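Local coordinates for protein ribulose bisphosphate carboxylase (Hyperthermus butylicus DSM 5456, PDB 6HUN) that probably catalyses the addition of CO2 and water to ribulose 1,5-bisphosphate, giving two molecules of 3-phosphoglycerate, as a form III Rubisco, at residues D39-V44 / S120-N125; A43-T48 / G60-E65; Y89-H92 / S98-V101; L100-Y105 / F364-P369. All blocks are in the same frame, centred on the assembly; numbering follows the deposited sequence. Where two conformers were deposited one is given.

In the fold
All four interactions involve the mixed sheet of the N-terminal domain. Interactions 1 and 2 start from the same strand, 41-49, and press its alternate residues against two helices, 115-122 and 55-65; both are buried and purely apolar. Interaction 3 pairs 89-92, at the sheet's edge, with 98-101. It is partly exposed, and its backbone hydrogen bonds go with side-chain packing on both faces. Interaction 4 shares Leu100 and Val101 with it but uses the face turned from the helices, where Leu100 and Trp102 meet a loop of the catalytic domain, 364-369, through a ring face, an indole edge and a bridging water. It alone joins two domains.

Interaction 1. Residues D39-V44 / S120-N125; sequences DEVIAV and SSILGN
Val41 and Ile122 meet tip to tip, methyl against methyl, with Val41 CG1 4.0 Å from Ile122 CD1. Each is placed by its torsions. In Val41, CG1 stands opposite the backbone N (chi1 167°), and this branch does the touching. In Ile122 the first torsion lays CG1 beside the residue's own N, and an extended second torsion (177°) then carries CD1 out to the valine. The other branch of the isoleucine, CG2, reaches Ala43 instead, with Ala43 CB and Ile122 CG2 4.4 Å apart. One forked side chain therefore spans two residues of the strand, and Ile122 has about twice as much surface buried here as either partner. The backbones stay well apart, since even the nearest pair, Ala43 CA and Ile122 CA, is 7.8 Å apart. The small methyl of Ala43 leaves its contact the looser of the two.

Everything that touches is aliphatic and buried, so the contact between them rests on apolar packing. Ile122 sits at the very end of its helix, for Leu123 is the first residue to depart from helical geometry; the neighbouring Ser121 is hydrogen-bonded to Asn207 of the second subunit, so the same helix end also faces the dimer partner. Phe110 lies against both Val41 and Ile122 and helps to close the apolar cluster. Around this core, strand 41-49 runs between strands 99-105 and 132-141, bonded through its backbone to both, while helix 115-122 lays its last turn against the face carrying Val41 and Ala43.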
loop_
_atom_site.group_PDB
_atom_site.type_symbol
_atom_site.label_atom_id
_atom_site.label_comp_id
_atom_site.label_asym_id
_atom_site.label_seq_id
_atom_site.Cartn_x
_atom_site.Cartn_y
_atom_site.Cartn_z
ATOM N N ASP A 39 26.545 10.882 1.148
ATOM C CA ASP A 39 26.368 9.656 0.363
ATOM C C ASP A 39 25.594 8.552 1.089
ATOM O O ASP A 39 25.594 7.410 0.633
ATOM C CB ASP A 39 27.721 9.099 -0.052
ATOM C CG ASP A 39 28.631 8.837 1.138
ATOM O OD1 ASP A 39 28.381 9.440 2.216
ATOM O OD2 ASP A 39 29.606 8.050 0.992
ATOM N N GLU A 40 24.965 8.850 2.213
ATOM C CA GLU A 40 24.178 7.886 2.962
ATOM C C GLU A 40 22.720 8.277 2.810
ATOM O O GLU A 40 22.411 9.458 2.654
ATOM C CB GLU A 40 24.573 7.900 4.435
ATOM C CG GLU A 40 26.033 7.497 4.736
ATOM C CD GLU A 40 26.109 6.820 6.089
ATOM O OE1 GLU A 40 26.364 7.547 7.082
ATOM O OE2 GLU A 40 25.849 5.588 6.188
ATOM N N VAL A 41 21.830 7.289 2.830
ATOM C CA VAL A 41 20.403 7.601 2.979
ATOM C C VAL A 41 20.153 8.053 4.405
ATOM O O VAL A 41 20.653 7.444 5.354
ATOM C CB VAL A 41 19.536 6.376 2.647
ATOM C CG1 VAL A 41 18.011 6.600 3.118
ATOM C CG2 VAL A 41 19.662 6.010 1.198
ATOM N N ILE A 42 19.377 9.125 4.571
ATOM C CA ILE A 42 19.026 9.656 5.882
ATOM C C ILE A 42 17.505 9.633 6.019
ATOM O O ILE A 42 16.828 10.246 5.201
ATOM C CB ILE A 42 19.535 11.100 6.032
ATOM C CG1 ILE A 42 21.086 11.166 5.838
ATOM C CG2 ILE A 42 19.079 11.660 7.367
ATOM C CD1 ILE A 42 21.725 10.608 6.984
ATOM N N ALA A 43 16.986 9.007 7.068
ATOM C CA ALA A 43 15.547 9.055 7.384
ATOM C C ALA A 43 15.347 9.909 8.631
ATOM O O ALA A 43 16.113 9.781 9.590
ATOM C CB ALA A 43 14.983 7.642 7.639
ATOM N N VAL A 44 14.281 10.715 8.664
ATOM C CA VAL A 44 13.876 11.409 9.873
ATOM C C VAL A 44 12.507 10.882 10.312
ATOM O O VAL A 44 11.532 10.886 9.535
ATOM C CB VAL A 44 13.910 12.935 9.718
ATOM C CG1 VAL A 44 13.139 13.376 8.492
ATOM C CG2 VAL A 44 13.376 13.561 10.992
ATOM N N SER A 120 10.235 -1.877 2.127
ATOM C CA SER A 120 10.273 -2.974 3.091
ATOM C C SER A 120 11.243 -2.705 4.233
ATOM O O SER A 120 11.102 -3.323 5.294
ATOM C CB SER A 120 10.673 -4.281 2.413
ATOM O OG SER A 120 12.029 -4.224 2.005
ATOM N N SER A 121 12.231 -1.829 4.019
ATOM C CA SER A 121 13.208 -1.462 5.064
ATOM C C SER A 121 12.674 -0.311 5.911
ATOM O O SER A 121 12.361 -0.459 7.096
ATOM C CB SER A 121 14.511 -1.018 4.396
ATOM O OG SER A 121 15.241 -2.209 4.031
ATOM N N ILE A 122 12.544 0.837 5.278
ATOM C CA ILE A 122 12.264 2.089 6.002
ATOM C C ILE A 122 10.771 2.274 6.274
ATOM O O ILE A 122 10.413 3.029 7.207
ATOM C CB ILE A 122 12.880 3.231 5.203
ATOM C CG1 ILE A 122 14.418 3.118 5.359
ATOM C CG2 ILE A 122 12.442 4.610 5.675
ATOM C CD1 ILE A 122 15.149 4.136 4.567
ATOM N N LEU A 123 9.905 1.613 5.502
ATOM C CA LEU A 123 8.457 1.650 5.755
ATOM C C LEU A 123 7.927 0.290 6.158
ATOM O O LEU A 123 6.761 -0.022 5.901
ATOM C CB LEU A 123 7.647 2.132 4.514
ATOM C CG LEU A 123 8.199 3.448 3.949
ATOM C CD1 LEU A 123 7.328 3.843 2.707
ATOM C CD2 LEU A 123 8.177 4.548 5.020
ATOM N N GLY A 124 8.729 -0.538 6.833
ATOM C CA GLY A 124 8.288 -1.924 6.952
ATOM C C GLY A 124 7.894 -2.315 8.365
ATOM O O GLY A 124 6.968 -1.740 8.953
ATOM N N ASN A 125 8.603 -3.290 8.952
ATOM C CA ASN A 125 8.177 -3.823 10.246
ATOM C C ASN A 125 8.292 -2.817 11.385
ATOM O O ASN A 125 7.752 -3.079 12.489
ATOM C CB ASN A 125 9.064 -5.025 10.617
ATOM C CG ASN A 125 8.705 -6.283 9.870
ATOM O OD1 ASN A 125 7.641 -6.375 9.265
ATOM N ND2 ASN A 125 9.602 -7.278 9.915
#

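Interaction 2. Residues A43-T48 / G60-E65; sequences AVFRVT and GRIAAE
Ile62 fills the gap between Phe45 and Val47, sending one branch to each. The closest fit is at its far end: Ile62 CD1 lies 3.6 Å from Val47 CG2 and 3.9 Å from Val47 CG1, meeting the fork of the valine tip to tip. Its other methyl, CG2, sits over a face of the Phe45 ring, 4.1 Å from the centroid and 23° off the normal. That offset puts it nearest the rim, with Phe45 CE2 at 3.8 Å from Ile62 CG2, in a CH-pi contact. The first torsion of Ile62 (-68°) sets CG2 opposite the backbone N and CG1 beside it, which aims one branch at each partner. Cut back to an alanine, the side chain would no longer reach either of them, and the Phe45 face and Val47 fork would probably be left facing a gap between helix and strand.

The partly exposed residues at the margin behave differently. Arg61 turns off to a salt bridge with Asp57, and Glu65 is hydrogen-bonded to Asn125 and salt-bridged to Lys179 of the second subunit, a residue predicted to bind substrate. On the strand, Arg46 points to the other side of the sheet, where Asp96 and Ser98 hold its guanidinium. Polar ends are thus kept at the margins, and the middle is wholly apolar.

Val101 and Val103 of strand 99-105 flank Val47 and Phe45 on one side, Leu135 and Val137 of strand 132-141 come in from the other, and helix 55-65 lies across this face of the sheet.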
loop_
_atom_site.group_PDB
_atom_site.type_symbol
_atom_site.label_atom_id
_atom_site.label_comp_id
_atom_site.label_asym_id
_atom_site.label_seq_id
_atom_site.Cartn_x
_atom_site.Cartn_y
_atom_site.Cartn_z
ATOM N N ALA A 43 16.986 9.007 7.068
ATOM C CA ALA A 43 15.547 9.055 7.384
ATOM C C ALA A 43 15.347 9.909 8.631
ATOM O O ALA A 43 16.113 9.781 9.590
ATOM C CB ALA A 43 14.983 7.642 7.639
ATOM N N VAL A 44 14.281 10.715 8.664
ATOM C CA VAL A 44 13.876 11.409 9.873
ATOM C C VAL A 44 12.507 10.882 10.312
ATOM O O VAL A 44 11.532 10.886 9.535
ATOM C CB VAL A 44 13.910 12.935 9.718
ATOM C CG1 VAL A 44 13.139 13.376 8.492
ATOM C CG2 VAL A 44 13.376 13.561 10.992
ATOM N N PHE A 45 12.480 10.334 11.512
ATOM C CA PHE A 45 11.317 9.659 12.081
ATOM C C PHE A 45 10.799 10.506 13.224
ATOM O O PHE A 45 11.587 11.077 13.973
ATOM C CB PHE A 45 11.666 8.268 12.653
ATOM C CG PHE A 45 12.211 7.290 11.651
ATOM C CD1 PHE A 45 11.371 6.625 10.753
ATOM C CD2 PHE A 45 13.542 6.938 11.666
ATOM C CE1 PHE A 45 11.925 5.662 9.858
ATOM C CE2 PHE A 45 14.063 6.034 10.787
ATOM C CZ PHE A 45 13.243 5.390 9.854
ATOM N N ARG A 46 9.487 10.527 13.405
ATOM C CA ARG A 46 8.906 11.078 14.627
ATOM C C ARG A 46 8.473 9.901 15.506
ATOM O O ARG A 46 7.593 9.129 15.114
ATOM C CB ARG A 46 7.730 11.995 14.283
ATOM C CG ARG A 46 7.106 12.561 15.574
ATOM C CD ARG A 46 5.956 13.560 15.198
ATOM N NE ARG A 46 5.490 14.285 16.389
ATOM C CZ ARG A 46 4.693 15.351 16.317
ATOM N NH1 ARG A 46 4.286 15.794 15.125
ATOM N NH2 ARG A 46 4.319 15.994 17.439
ATOM N N VAL A 47 9.125 9.735 16.652
ATOM C CA VAL A 47 9.083 8.489 17.426
ATOM C C VAL A 47 8.440 8.798 18.759
ATOM O O VAL A 47 8.908 9.693 19.488
ATOM C CB VAL A 47 10.493 7.900 17.656
ATOM C CG1 VAL A 47 10.440 6.578 18.435
ATOM C CG2 VAL A 47 11.273 7.766 16.301
ATOM N N THR A 48 7.394 8.052 19.078
ATOM C CA THR A 48 6.771 8.035 20.395
ATOM C C THR A 48 7.063 6.683 21.048
ATOM O O THR A 48 6.416 5.664 20.711
ATOM C CB THR A 48 5.267 8.277 20.309
ATOM O OG1 THR A 48 5.006 9.512 19.630
ATOM C CG2 THR A 48 4.664 8.324 21.726
ATOM N N GLY A 60 17.491 2.832 18.675
ATOM C CA GLY A 60 18.362 1.746 18.249
ATOM C C GLY A 60 17.580 0.557 17.730
ATOM O O GLY A 60 18.021 -0.131 16.804
ATOM N N ARG A 61 16.404 0.308 18.300
ATOM C CA ARG A 61 15.569 -0.761 17.776
ATOM C C ARG A 61 15.093 -0.443 16.384
ATOM O O ARG A 61 15.070 -1.330 15.535
ATOM C CB ARG A 61 14.377 -1.021 18.687
ATOM C CG ARG A 61 14.739 -1.822 19.951
ATOM C CD ARG A 61 13.623 -1.710 20.945
ATOM N NE ARG A 61 14.026 -2.267 22.226
ATOM C CZ ARG A 61 13.683 -3.485 22.620
ATOM N NH1 ARG A 61 12.933 -4.232 21.821
ATOM N NH2 ARG A 61 14.107 -3.956 23.797
ATOM N N ILE A 62 14.696 0.819 16.133
ATOM C CA ILE A 62 14.312 1.226 14.781
ATOM C C ILE A 62 15.486 1.047 13.819
ATOM O O ILE A 62 15.339 0.470 12.739
ATOM C CB ILE A 62 13.800 2.676 14.770
ATOM C CG1 ILE A 62 12.449 2.810 15.516
ATOM C CG2 ILE A 62 13.654 3.200 13.301
ATOM C CD1 ILE A 62 12.135 4.295 15.791
ATOM N N ALA A 63 16.673 1.528 14.203
ATOM C CA ALA A 63 17.825 1.423 13.309
ATOM C C ALA A 63 18.172 -0.038 13.003
ATOM O O ALA A 63 18.487 -0.372 11.857
ATOM C CB ALA A 63 19.046 2.157 13.911
ATOM N N ALA A 64 18.129 -0.911 14.010
ATOM C CA ALA A 64 18.446 -2.329 13.805
ATOM C C ALA A 64 17.393 -3.009 12.948
ATOM O O ALA A 64 17.710 -3.747 12.009
ATOM C CB ALA A 64 18.559 -3.047 15.153
ATOM N N GLU A 65 16.128 -2.792 13.274
ATOM C CA GLU A 65 15.072 -3.491 12.551
ATOM C C GLU A 65 15.006 -3.049 11.093
ATOM O O GLU A 65 14.658 -3.858 10.224
ATOM C CB GLU A 65 13.735 -3.276 13.258
ATOM C CG GLU A 65 12.469 -3.810 12.504
ATOM C CD GLU A 65 12.422 -5.325 12.368
ATOM O OE1 GLU A 65 11.926 -5.820 11.335
ATOM O OE2 GLU A 65 12.887 -6.027 13.289
#

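Interaction 3. Residues Y89-H92 / S98-V101; sequences YRFH and SWLV
The carbonyl oxygen of His92 takes the N-H of Leu100 at 2.7 Å, measured from Leu100 N to His92 O, with the donor in the carbonyl plane and an angle of 148° at the hydrogen. The same oxygen also receives a CA-H contact, 3.2 Å from Trp99 CA. In return, His92 N donates to Leu100 O at 2.8 Å, so His92 and Leu100 form a hydrogen-bonded antiparallel pair; beside it, Phe91 and Val101 make a non-hydrogen-bonded one. Both pairs belong to the beta hairpin of strands 87-93 and 99-105, with 87-93 on the outer edge of the sheet; the short segments run at 162° to each other.

The two pairs put their side chains on opposite faces. Phe91 and Val101 stand alongside each other on one, with Phe91 CD2 4.0 Å from Val101 CG2. On the reverse face His92 and Leu100 meet through their CB atoms.

Trp99 reaches diagonally to Phe91. Its CE3 is 4.0 Å from Phe91 CB and comes near the plane of the phenyl ring, at its edge, while its own CB lies 3.5 Å from His92 O. Phe91 CB would probably lose this flank if the indole gave way to an alanine. Ile55, on helix 55-65, touches both aromatics, and Lys56 makes a cation-pi contact with Phe91.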
loop_
_atom_site.group_PDB
_atom_site.type_symbol
_atom_site.label_atom_id
_atom_site.label_comp_id
_atom_site.label_asym_id
_atom_site.label_seq_id
_atom_site.Cartn_x
_atom_site.Cartn_y
_atom_site.Cartn_z
ATOM N N TYR A 89 21.766 8.965 14.873
ATOM C CA TYR A 89 22.877 9.864 15.181
ATOM C C TYR A 89 22.410 11.213 15.699
ATOM O O TYR A 89 23.241 12.097 15.956
ATOM C CB TYR A 89 23.781 10.056 13.949
ATOM C CG TYR A 89 23.131 10.827 12.832
ATOM C CD1 TYR A 89 22.346 10.169 11.878
ATOM C CD2 TYR A 89 23.263 12.203 12.738
ATOM C CE1 TYR A 89 21.725 10.859 10.884
ATOM C CE2 TYR A 89 22.646 12.906 11.742
ATOM C CZ TYR A 89 21.855 12.227 10.818
ATOM O OH TYR A 89 21.247 12.922 9.805
ATOM N N ARG A 90 21.115 11.387 15.926
ATOM C CA ARG A 90 20.638 12.721 16.227
ATOM C C ARG A 90 19.212 12.644 16.698
ATOM O O ARG A 90 18.402 11.900 16.117
ATOM C CB ARG A 90 20.742 13.631 15.004
ATOM C CG ARG A 90 20.386 15.049 15.279
ATOM C CD ARG A 90 20.559 15.873 14.041
ATOM N NE ARG A 90 19.917 17.165 14.195
ATOM C CZ ARG A 90 19.587 17.944 13.179
ATOM N NH1 ARG A 90 19.808 17.540 11.929
ATOM N NH2 ARG A 90 18.989 19.096 13.413
ATOM N N PHE A 91 18.924 13.421 17.744
ATOM C CA PHE A 91 17.678 13.412 18.487
ATOM C C PHE A 91 17.192 14.841 18.702
ATOM O O PHE A 91 17.985 15.744 19.030
ATOM C CB PHE A 91 17.882 12.698 19.850
ATOM C CG PHE A 91 18.255 11.243 19.722
ATOM C CD1 PHE A 91 19.541 10.868 19.350
ATOM C CD2 PHE A 91 17.299 10.239 19.949
ATOM C CE1 PHE A 91 19.878 9.553 19.202
ATOM C CE2 PHE A 91 17.637 8.907 19.832
ATOM C CZ PHE A 91 18.916 8.551 19.451
ATOM N N HIS A 92 15.889 15.036 18.578
ATOM C CA HIS A 92 15.255 16.316 18.857
ATOM C C HIS A 92 13.954 16.065 19.600
ATOM O O HIS A 92 13.008 15.463 19.063
ATOM C CB HIS A 92 15.024 17.142 17.597
ATOM C CG HIS A 92 14.359 18.459 17.858
ATOM N ND1 HIS A 92 15.056 19.580 18.265
ATOM C CD2 HIS A 92 13.057 18.828 17.803
ATOM C CE1 HIS A 92 14.218 20.588 18.414
ATOM N NE2 HIS A 92 13.000 20.164 18.136
ATOM N N SER A 98 7.100 12.825 21.968
ATOM C CA SER A 98 7.695 12.301 20.753
ATOM C C SER A 98 8.974 13.069 20.441
ATOM O O SER A 98 9.197 14.192 20.925
ATOM C CB SER A 98 6.686 12.363 19.583
ATOM O OG SER A 98 6.477 13.704 19.191
ATOM N N TRP A 99 9.844 12.414 19.686
ATOM C CA TRP A 99 11.143 12.927 19.304
ATOM C C TRP A 99 11.296 12.823 17.794
ATOM O O TRP A 99 10.767 11.897 17.161
ATOM C CB TRP A 99 12.241 12.120 19.965
ATOM C CG TRP A 99 12.234 12.148 21.479
ATOM C CD1 TRP A 99 11.246 11.735 22.340
ATOM C CD2 TRP A 99 13.288 12.627 22.284
ATOM N NE1 TRP A 99 11.639 11.931 23.629
ATOM C CE2 TRP A 99 12.894 12.477 23.629
ATOM C CE3 TRP A 99 14.544 13.140 21.999
ATOM C CZ2 TRP A 99 13.707 12.818 24.670
ATOM C CZ3 TRP A 99 15.347 13.505 23.030
ATOM C CH2 TRP A 99 14.933 13.347 24.358
ATOM N N LEU A 100 12.045 13.744 17.212
ATOM C CA LEU A 100 12.584 13.493 15.889
ATOM C C LEU A 100 13.878 12.718 16.065
ATOM O O LEU A 100 14.741 13.081 16.889
ATOM C CB LEU A 100 12.814 14.783 15.091
ATOM C CG LEU A 100 11.518 15.544 14.752
ATOM C CD1 LEU A 100 11.838 16.898 14.009
ATOM C CD2 LEU A 100 10.609 14.740 13.834
ATOM N N VAL A 101 14.034 11.671 15.269
ATOM C CA VAL A 101 15.234 10.865 15.252
ATOM C C VAL A 101 15.742 10.803 13.827
ATOM O O VAL A 101 15.019 10.378 12.921
ATOM C CB VAL A 101 15.003 9.438 15.794
ATOM C CG1 VAL A 101 16.324 8.651 15.740
ATOM C CG2 VAL A 101 14.461 9.478 17.207
#

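Interaction 4. Residues L100-Y105 / F364-P369; sequences LVWVAY and FHLEQP
With chi1 at -65°, Leu366 holds CG beside its own backbone N, and the second torsion (154°), which sends CD1 onward along the chain, turns CD2 aside to the edge of the Trp102 indole. There CD2 lies in the ring plane, 3.9 Å from Trp102 NE1, as the leucine passes the indole edge in the opposite direction. In Phe364 a similar first torsion swings the ring back toward the strand although its CB points off. The ring lies crosswise to Leu100: Leu100 CD1 stands almost squarely over its centre, 4.2 Å from the centroid and 4° off the normal, while Leu100 CD2 is 4.0 Å from Phe364 CE2, at the rim.

The buried indole N-H is satisfied by a water, which accepts from Trp102 NE1 at 3.1 Å and donates to His365 O at 3.0 Å. The water thus ties the strand to the loop's backbone. His365 is itself anchored by Asp362 and Glu343, and Asp139 of the sheet takes the N-H of Leu366.

This is the seam within the two-domain Rubisco large chain, where the N-terminal sheet meets a loop between helix 339-352 and strand 377-380 of the catalytic TIM barrel.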
loop_
_atom_site.group_PDB
_atom_site.type_symbol
_atom_site.label_atom_id
_atom_site.label_comp_id
_atom_site.label_asym_id
_atom_site.label_seq_id
_atom_site.Cartn_x
_atom_site.Cartn_y
_atom_site.Cartn_z
ATOM N N LEU A 100 12.045 13.744 17.212
ATOM C CA LEU A 100 12.584 13.493 15.889
ATOM C C LEU A 100 13.878 12.718 16.065
ATOM O O LEU A 100 14.741 13.081 16.889
ATOM C CB LEU A 100 12.814 14.783 15.091
ATOM C CG LEU A 100 11.518 15.544 14.752
ATOM C CD1 LEU A 100 11.838 16.898 14.009
ATOM C CD2 LEU A 100 10.609 14.740 13.834
ATOM N N VAL A 101 14.034 11.671 15.269
ATOM C CA VAL A 101 15.234 10.865 15.252
ATOM C C VAL A 101 15.742 10.803 13.827
ATOM O O VAL A 101 15.019 10.378 12.921
ATOM C CB VAL A 101 15.003 9.438 15.794
ATOM C CG1 VAL A 101 16.324 8.651 15.740
ATOM C CG2 VAL A 101 14.461 9.478 17.207
ATOM N N TRP A 102 17.004 11.151 13.629
ATOM C CA TRP A 102 17.637 10.967 12.336
ATOM C C TRP A 102 18.425 9.677 12.352
ATOM O O TRP A 102 19.260 9.451 13.246
ATOM C CB TRP A 102 18.586 12.125 11.979
ATOM C CG TRP A 102 17.906 13.435 11.711
ATOM C CD1 TRP A 102 17.781 14.060 10.501
ATOM C CD2 TRP A 102 17.285 14.303 12.672
ATOM N NE1 TRP A 102 17.123 15.239 10.652
ATOM C CE2 TRP A 102 16.805 15.417 11.973
ATOM C CE3 TRP A 102 17.090 14.245 14.053
ATOM C CZ2 TRP A 102 16.131 16.466 12.609
ATOM C CZ3 TRP A 102 16.435 15.266 14.677
ATOM C CH2 TRP A 102 15.965 16.372 13.962
ATOM N N VAL A 103 18.224 8.872 11.324
ATOM C CA VAL A 103 18.915 7.602 11.159
ATOM C C VAL A 103 19.618 7.629 9.815
ATOM O O VAL A 103 19.013 7.975 8.797
ATOM C CB VAL A 103 17.952 6.397 11.246
ATOM C CG1 VAL A 103 18.752 5.050 11.186
ATOM C CG2 VAL A 103 17.169 6.465 12.507
ATOM N N ALA A 104 20.897 7.276 9.816
ATOM C CA ALA A 104 21.689 7.199 8.603
ATOM C C ALA A 104 21.849 5.736 8.183
ATOM O O ALA A 104 22.112 4.859 9.026
ATOM C CB ALA A 104 23.078 7.856 8.834
ATOM N N TYR A 105 21.706 5.490 6.874
ATOM C CA TYR A 105 21.664 4.149 6.258
ATOM C C TYR A 105 22.695 4.054 5.141
ATOM O O TYR A 105 22.585 4.794 4.145
ATOM C CB TYR A 105 20.292 3.822 5.626
ATOM C CG TYR A 105 19.141 3.721 6.594
ATOM C CD1 TYR A 105 18.442 4.841 6.962
ATOM C CD2 TYR A 105 18.764 2.499 7.146
ATOM C CE1 TYR A 105 17.422 4.783 7.855
ATOM C CE2 TYR A 105 17.717 2.415 8.061
ATOM C CZ TYR A 105 17.029 3.579 8.394
ATOM O OH TYR A 105 15.988 3.527 9.300
ATOM N N PHE A 364 11.455 18.932 10.026
ATOM C CA PHE A 364 10.608 17.846 9.555
ATOM C C PHE A 364 10.896 17.440 8.110
ATOM O O PHE A 364 10.296 16.479 7.618
ATOM C CB PHE A 364 9.145 18.256 9.670
ATOM C CG PHE A 364 8.632 18.238 11.074
ATOM C CD1 PHE A 364 8.766 19.359 11.879
ATOM C CD2 PHE A 364 7.996 17.115 11.579
ATOM C CE1 PHE A 364 8.292 19.353 13.189
ATOM C CE2 PHE A 364 7.516 17.100 12.878
ATOM C CZ PHE A 364 7.671 18.174 13.696
ATOM N N HIS A 365 11.772 18.171 7.414
ATOM C CA HIS A 365 12.100 17.883 6.031
ATOM C C HIS A 365 13.613 17.996 5.895
ATOM O O HIS A 365 14.274 18.655 6.704
ATOM C CB HIS A 365 11.418 18.855 5.019
ATOM C CG HIS A 365 9.937 18.970 5.191
ATOM N ND1 HIS A 365 9.342 20.066 5.779
ATOM C CD2 HIS A 365 8.932 18.136 4.837
ATOM C CE1 HIS A 365 8.031 19.882 5.817
ATOM N NE2 HIS A 365 7.755 18.736 5.230
ATOM N N LEU A 366 14.144 17.376 4.858
ATOM C CA LEU A 366 15.589 17.353 4.627
ATOM C C LEU A 366 15.910 18.029 3.311
ATOM O O LEU A 366 15.073 18.120 2.421
ATOM C CB LEU A 366 16.098 15.903 4.579
ATOM C CG LEU A 366 15.952 15.134 5.898
ATOM C CD1 LEU A 366 15.842 13.623 5.688
ATOM C CD2 LEU A 366 17.123 15.450 6.765
ATOM N N GLU A 367 17.133 18.499 3.166
ATOM C CA GLU A 367 17.535 19.061 1.879
ATOM C C GLU A 367 17.588 17.923 0.858
ATOM O O GLU A 367 17.947 16.801 1.212
ATOM C CB GLU A 367 18.881 19.774 2.080
ATOM C CG GLU A 367 19.783 19.806 0.913
ATOM C CD GLU A 367 21.083 20.495 1.258
ATOM O OE1 GLU A 367 21.059 21.552 1.942
ATOM O OE2 GLU A 367 22.134 19.943 0.871
ATOM N N GLN A 368 17.185 18.190 -0.423
ATOM C CA GLN A 368 17.116 17.146 -1.454
ATOM C C GLN A 368 17.406 17.725 -2.849
ATOM O O GLN A 368 16.523 18.347 -3.453
ATOM C CB GLN A 368 15.755 16.432 -1.453
ATOM C CG GLN A 368 15.680 15.376 -2.564
ATOM C CD GLN A 368 16.547 14.164 -2.240
ATOM O OE1 GLN A 368 16.216 13.383 -1.324
ATOM N NE2 GLN A 368 17.620 13.989 -2.963
ATOM N N PRO A 369 18.606 17.496 -3.414
ATOM C CA PRO A 369 18.795 17.765 -4.851
ATOM C C PRO A 369 18.110 16.694 -5.690
ATOM O O PRO A 369 17.964 15.538 -5.286
ATOM C CB PRO A 369 20.331 17.733 -5.050
ATOM C CG PRO A 369 20.940 17.267 -3.726
ATOM C CD PRO A 369 19.760 16.778 -2.839
HETATM O O HOH W 1 15.399 17.343 9.148
#